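Local coordinates for multidrug resistance protein (Vibrio cholerae, PDB 1YC9) that probably forms the outer-membrane exit channel of a multidrug efflux system, through which the bacterium may expel toxic compounds, at residues Pro237-Thr242 with Arg421-Asp426; Tyr30-Leu35 with Asn149-Leu154. The protein carries 1 engineered substitution. All blocks are in the same frame, centred on the assembly; numbering follows the deposited sequence.

Contact 1: residues Pro237-Thr242 with Arg421-Asp426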
# COMPACT_ATOMS: atom_id res chain seq x y z
N PRO A 237 10.68 -27.64 -13.54
CA PRO A 237 9.77 -28.30 -12.59
C PRO A 237 9.24 -29.63 -13.08
O PRO A 237 9.12 -29.85 -14.29
CB PRO A 237 8.61 -27.31 -12.47
CG PRO A 237 9.21 -25.98 -12.84
CD PRO A 237 10.14 -26.33 -13.97
N HIS A 238 8.87 -30.47 -12.13
CA HIS A 238 8.24 -31.76 -12.44
C HIS A 238 7.17 -31.93 -11.38
O HIS A 238 7.38 -32.59 -10.38
CB HIS A 238 9.29 -32.90 -12.39
CG HIS A 238 10.44 -32.69 -13.33
ND1 HIS A 238 10.33 -32.80 -14.70
CD2 HIS A 238 11.73 -32.32 -13.09
CE1 HIS A 238 11.50 -32.56 -15.27
NE2 HIS A 238 12.36 -32.24 -14.31
N ILE A 239 6.04 -31.28 -11.62
CA ILE A 239 4.92 -31.24 -10.71
C ILE A 239 3.96 -32.40 -11.01
O ILE A 239 3.58 -32.61 -12.15
CB ILE A 239 4.17 -29.86 -10.88
CG1 ILE A 239 5.03 -28.72 -10.33
CG2 ILE A 239 2.73 -29.87 -10.29
CD1 ILE A 239 5.12 -28.68 -8.85
N THR A 240 3.55 -33.11 -9.96
CA THR A 240 2.51 -34.11 -10.06
C THR A 240 1.25 -33.54 -9.45
O THR A 240 1.23 -33.21 -8.28
CB THR A 240 2.92 -35.43 -9.35
OG1 THR A 240 4.03 -36.00 -10.05
CG2 THR A 240 1.83 -36.47 -9.44
N LEU A 241 0.23 -33.42 -10.27
CA LEU A 241 -1.06 -32.92 -9.86
C LEU A 241 -2.00 -34.08 -9.68
O LEU A 241 -2.25 -34.81 -10.62
CB LEU A 241 -1.58 -31.99 -10.95
CG LEU A 241 -2.23 -30.67 -10.59
CD1 LEU A 241 -1.38 -29.95 -9.54
CD2 LEU A 241 -2.38 -29.85 -11.84
N THR A 242 -2.54 -34.22 -8.47
CA THR A 242 -3.57 -35.21 -8.13
C THR A 242 -4.87 -34.47 -7.80
O THR A 242 -4.82 -33.50 -7.05
CB THR A 242 -3.14 -35.97 -6.86
OG1 THR A 242 -1.92 -36.69 -7.10
CG2 THR A 242 -4.14 -37.04 -6.48
N ARG A 421 -3.01 -23.80 -15.32
CA ARG A 421 -4.05 -23.25 -14.51
C ARG A 421 -4.57 -24.24 -13.48
O ARG A 421 -5.01 -23.82 -12.41
CB ARG A 421 -5.18 -22.71 -15.37
CG ARG A 421 -6.29 -22.00 -14.65
CD ARG A 421 -7.20 -21.30 -15.60
NE ARG A 421 -8.35 -20.69 -14.97
CZ ARG A 421 -8.29 -19.51 -14.33
NH1 ARG A 421 -7.14 -18.85 -14.23
NH2 ARG A 421 -9.38 -19.00 -13.81
N ALA A 422 -4.55 -25.52 -13.80
CA ALA A 422 -5.00 -26.56 -12.85
C ALA A 422 -4.13 -26.55 -11.61
O ALA A 422 -4.63 -26.62 -10.49
CB ALA A 422 -4.99 -27.92 -13.51
N PHE A 423 -2.82 -26.40 -11.79
CA PHE A 423 -1.89 -26.28 -10.69
C PHE A 423 -2.16 -24.99 -9.91
O PHE A 423 -2.29 -25.03 -8.70
CB PHE A 423 -0.47 -26.37 -11.20
CG PHE A 423 0.61 -26.31 -10.13
CD1 PHE A 423 0.44 -26.79 -8.84
CD2 PHE A 423 1.84 -25.75 -10.45
CE1 PHE A 423 1.48 -26.77 -7.92
CE2 PHE A 423 2.89 -25.68 -9.53
CZ PHE A 423 2.70 -26.18 -8.24
N SER A 424 -2.31 -23.87 -10.63
CA SER A 424 -2.58 -22.59 -10.01
C SER A 424 -3.82 -22.60 -9.18
O SER A 424 -3.82 -22.02 -8.08
CB SER A 424 -2.65 -21.49 -11.07
OG SER A 424 -1.31 -21.29 -11.57
N LEU A 425 -4.87 -23.24 -9.67
CA LEU A 425 -6.13 -23.36 -8.94
C LEU A 425 -6.02 -24.23 -7.71
O LEU A 425 -6.73 -23.99 -6.71
CB LEU A 425 -7.27 -23.83 -9.84
CG LEU A 425 -7.74 -22.73 -10.78
CD1 LEU A 425 -8.75 -23.31 -11.76
CD2 LEU A 425 -8.29 -21.50 -10.00
N ASP A 426 -5.18 -25.25 -7.77
CA ASP A 426 -4.97 -26.08 -6.60
C ASP A 426 -4.30 -25.22 -5.55
O ASP A 426 -4.64 -25.26 -4.37
CB ASP A 426 -4.15 -27.33 -6.92
CG ASP A 426 -4.34 -28.41 -5.87
OD1 ASP A 426 -5.50 -28.80 -5.65
OD2 ASP A 426 -3.40 -28.86 -5.19
O HOH W 1 -3.38 -31.58 -6.07
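Ile-239 lies over one face of the Phe-423 ring, its CG2 methyl 3.9 Å from the ring centroid and only 4° off the ring normal, a CH-pi contact aimed almost straight at the middle of the ring. The other branch of the same side chain reaches across the far end of the ring: CG1 passes 3.8 Å from CE2 of Phe-423, and CD1 closes to 3.5 Å from CZ. Both branches are therefore used, and the two side chains cross at about a right angle. With CG anti to the backbone N (chi1 -178°), Phe-423 reaches out from helix 398-433 to meet the loop. Leu-241, two residues further along the extended loop, takes the root of the phenylalanine. Its CD1 approaches CD1 of Phe-423 obliquely at 3.7 Å, while CD2 rests on the helix surface, 3.7 Å from Ala-422 CB and 3.5 Å from Phe-423 N. Alternate loop residues thus turn inward, Ile-239 and Leu-241 facing the helix, and the ring of Tyr-30 also meets that of Phe-423 edge-to-face. The more polar end is at Thr-242, where a water lies 2.6 Å from Thr-242 O and makes a weaker contact, 2.9 Å, with OD2 of Asp-426. That carboxylate oxygen is also held by Arg-244 and by the hydroxyl of Tyr-30, and Arg-421, pointing away from the loop, forms a salt bridge to Glu-211 of the second subunit. The loop between helices 189-223 and 260-281 is thus held to the last long helix by apolar overlap, with polar links at one end only; Arg-244 and the hydroxyl of Tyr-30 probably help keep Asp-426 ionised.

Contact 2: residues Tyr30-Leu35 with Asn149-Leu154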
# COMPACT_ATOMS: atom_id res chain seq x y z
N TYR A 30 2.85 -32.25 -4.37
CA TYR A 30 3.19 -32.15 -5.79
C TYR A 30 4.39 -33.00 -6.22
O TYR A 30 4.72 -33.06 -7.40
CB TYR A 30 3.35 -30.66 -6.22
CG TYR A 30 2.16 -29.85 -5.82
CD1 TYR A 30 0.92 -30.09 -6.39
CD2 TYR A 30 2.24 -28.89 -4.81
CE1 TYR A 30 -0.19 -29.39 -6.00
CE2 TYR A 30 1.09 -28.15 -4.42
CZ TYR A 30 -0.09 -28.39 -5.03
OH TYR A 30 -1.23 -27.71 -4.64
N GLN A 31 5.09 -33.59 -5.25
CA GLN A 31 6.06 -34.65 -5.53
C GLN A 31 7.24 -34.09 -6.30
O GLN A 31 7.84 -34.78 -7.14
CB GLN A 31 5.39 -35.83 -6.26
CG GLN A 31 4.39 -36.59 -5.37
CD GLN A 31 3.70 -37.77 -6.09
OE1 GLN A 31 4.35 -38.75 -6.39
NE2 GLN A 31 2.41 -37.65 -6.36
N ASP A 32 7.55 -32.83 -6.04
CA ASP A 32 8.66 -32.14 -6.68
C ASP A 32 9.67 -31.68 -5.65
O ASP A 32 9.49 -30.68 -4.92
CB ASP A 32 8.14 -30.98 -7.52
CG ASP A 32 9.22 -30.31 -8.28
OD1 ASP A 32 8.89 -29.71 -9.33
OD2 ASP A 32 10.43 -30.32 -7.95
N ALA A 33 10.77 -32.43 -5.53
CA ALA A 33 11.71 -32.11 -4.48
C ALA A 33 12.49 -30.80 -4.56
O ALA A 33 12.77 -30.20 -3.54
CB ALA A 33 12.80 -33.24 -4.44
N GLN A 34 12.80 -30.32 -5.74
CA GLN A 34 12.85 -28.91 -6.06
C GLN A 34 11.95 -27.91 -5.37
O GLN A 34 12.47 -27.00 -4.70
CB GLN A 34 13.01 -28.62 -7.55
CG GLN A 34 13.78 -27.28 -7.75
CD GLN A 34 14.01 -26.94 -9.17
OE1 GLN A 34 13.08 -26.97 -10.01
NE2 GLN A 34 15.22 -26.53 -9.45
N LEU A 35 10.66 -28.06 -5.55
CA LEU A 35 9.72 -27.16 -4.90
C LEU A 35 9.87 -27.27 -3.41
O LEU A 35 9.99 -26.29 -2.68
CB LEU A 35 8.31 -27.49 -5.32
CG LEU A 35 7.21 -26.63 -4.68
CD1 LEU A 35 7.53 -25.15 -4.91
CD2 LEU A 35 5.87 -26.99 -5.24
N ASN A 149 3.40 -20.26 -6.26
CA ASN A 149 2.83 -19.53 -7.39
C ASN A 149 3.89 -19.07 -8.40
O ASN A 149 3.66 -19.22 -9.60
CB ASN A 149 1.93 -18.38 -6.95
CG ASN A 149 0.57 -18.87 -6.47
OD1 ASN A 149 -0.16 -19.52 -7.18
ND2 ASN A 149 0.25 -18.55 -5.25
N ALA A 150 5.05 -18.67 -7.90
CA ALA A 150 6.17 -18.31 -8.77
C ALA A 150 6.67 -19.57 -9.51
O ALA A 150 6.95 -19.52 -10.71
CB ALA A 150 7.24 -17.61 -8.00
N TYR A 151 6.61 -20.71 -8.83
CA TYR A 151 6.98 -22.00 -9.38
C TYR A 151 6.00 -22.47 -10.44
O TYR A 151 6.42 -22.99 -11.48
CB TYR A 151 7.13 -23.01 -8.24
CG TYR A 151 8.00 -24.20 -8.56
CD1 TYR A 151 9.38 -24.09 -8.60
CD2 TYR A 151 7.43 -25.46 -8.79
CE1 TYR A 151 10.19 -25.18 -8.88
CE2 TYR A 151 8.22 -26.55 -9.04
CZ TYR A 151 9.59 -26.41 -9.09
OH TYR A 151 10.35 -27.49 -9.36
N ALA A 152 4.71 -22.26 -10.21
CA ALA A 152 3.68 -22.52 -11.16
C ALA A 152 3.95 -21.79 -12.46
O ALA A 152 3.78 -22.36 -13.54
CB ALA A 152 2.32 -22.14 -10.63
N GLU A 153 4.37 -20.54 -12.33
CA GLU A 153 4.66 -19.75 -13.49
C GLU A 153 5.90 -20.27 -14.19
O GLU A 153 5.93 -20.33 -15.42
CB GLU A 153 4.84 -18.29 -13.07
CG GLU A 153 5.21 -17.35 -14.22
CD GLU A 153 4.21 -17.27 -15.35
OE1 GLU A 153 4.59 -16.60 -16.34
OE2 GLU A 153 3.09 -17.87 -15.38
N LEU A 154 6.92 -20.64 -13.41
CA LEU A 154 8.14 -21.23 -13.99
C LEU A 154 7.75 -22.46 -14.83
O LEU A 154 8.20 -22.62 -15.95
CB LEU A 154 9.13 -21.61 -12.90
CG LEU A 154 10.46 -22.13 -13.41
CD1 LEU A 154 11.20 -21.02 -14.18
CD2 LEU A 154 11.33 -22.62 -12.30
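Tyr-151 projects from helix 117-183 toward the first turn of helix 33-44 and meets Leu-35 first, then Asp-32 and Gln-34. CB lies 4.0 Å from CD1 of Leu-35; CG and CD2 of Tyr-151 are closer to that methyl, at 3.8 and 3.9 Å. The leucine tip stands over one face of the ring, displaced from its centre toward the rim, in a CH-pi contact. Further along the same border, CE2 of Tyr-151 lies 3.8 Å from Leu-35 CB, so the leucine follows the ring from root to outer half. CZ comes 3.4 Å from Asp-32 OD1, which lies at the ring edge, in plane. The hydroxyl donates a hydrogen bond to this oxygen, OH to OD1 2.7 Å. The same OH lies 3.4 Å from Gln-34 CB. The bond to the carboxylate is not flat: OD1 is approached from 38° out of the carboxylate plane, and carboxylate and ring planes are 70° apart. Asp-32 swings its carboxylate inward with CG anti to the backbone N (chi1 -176°), which leaves OD2 facing the first turn of the helix. As the N-cap residue of helix 33-44 it takes a weak bond from the N3 amide, Leu-35 N to OD2 3.3 Å. OD1 accepts a second bond as well, from the backbone N of His-238, and Pro-237 packs beside the tyrosine. One buried carboxylate thus serves three donors, linking the start of helix 33-44, the loop after helix 189-223 and the long helix 117-183. Those donors and the helix N-terminus probably stabilise its negative charge, while the tyrosine hydroxyl gains a charged acceptor inside a buried contact.

Overall arrangement
Contact 2 is the buried one of the pair, whereas contact 1 is only partly buried and opens toward water at Thr-242. Their centres lie 8 Å apart, about midway along the elongated helical part of the chain, consistent with the equatorial region of TolC-like channels. Residues 30-35 and 237-242 run against each other: Tyr-30 O accepts from Thr-240 N at 2.8 Å. Together they bridge helices 117-183 and 398-433. Each contact places a ring from a long helix under an aliphatic side chain, but the phenylalanine meets only apolar side chains across contact 1, while the tyrosine of contact 2 ends on a buried carboxylate.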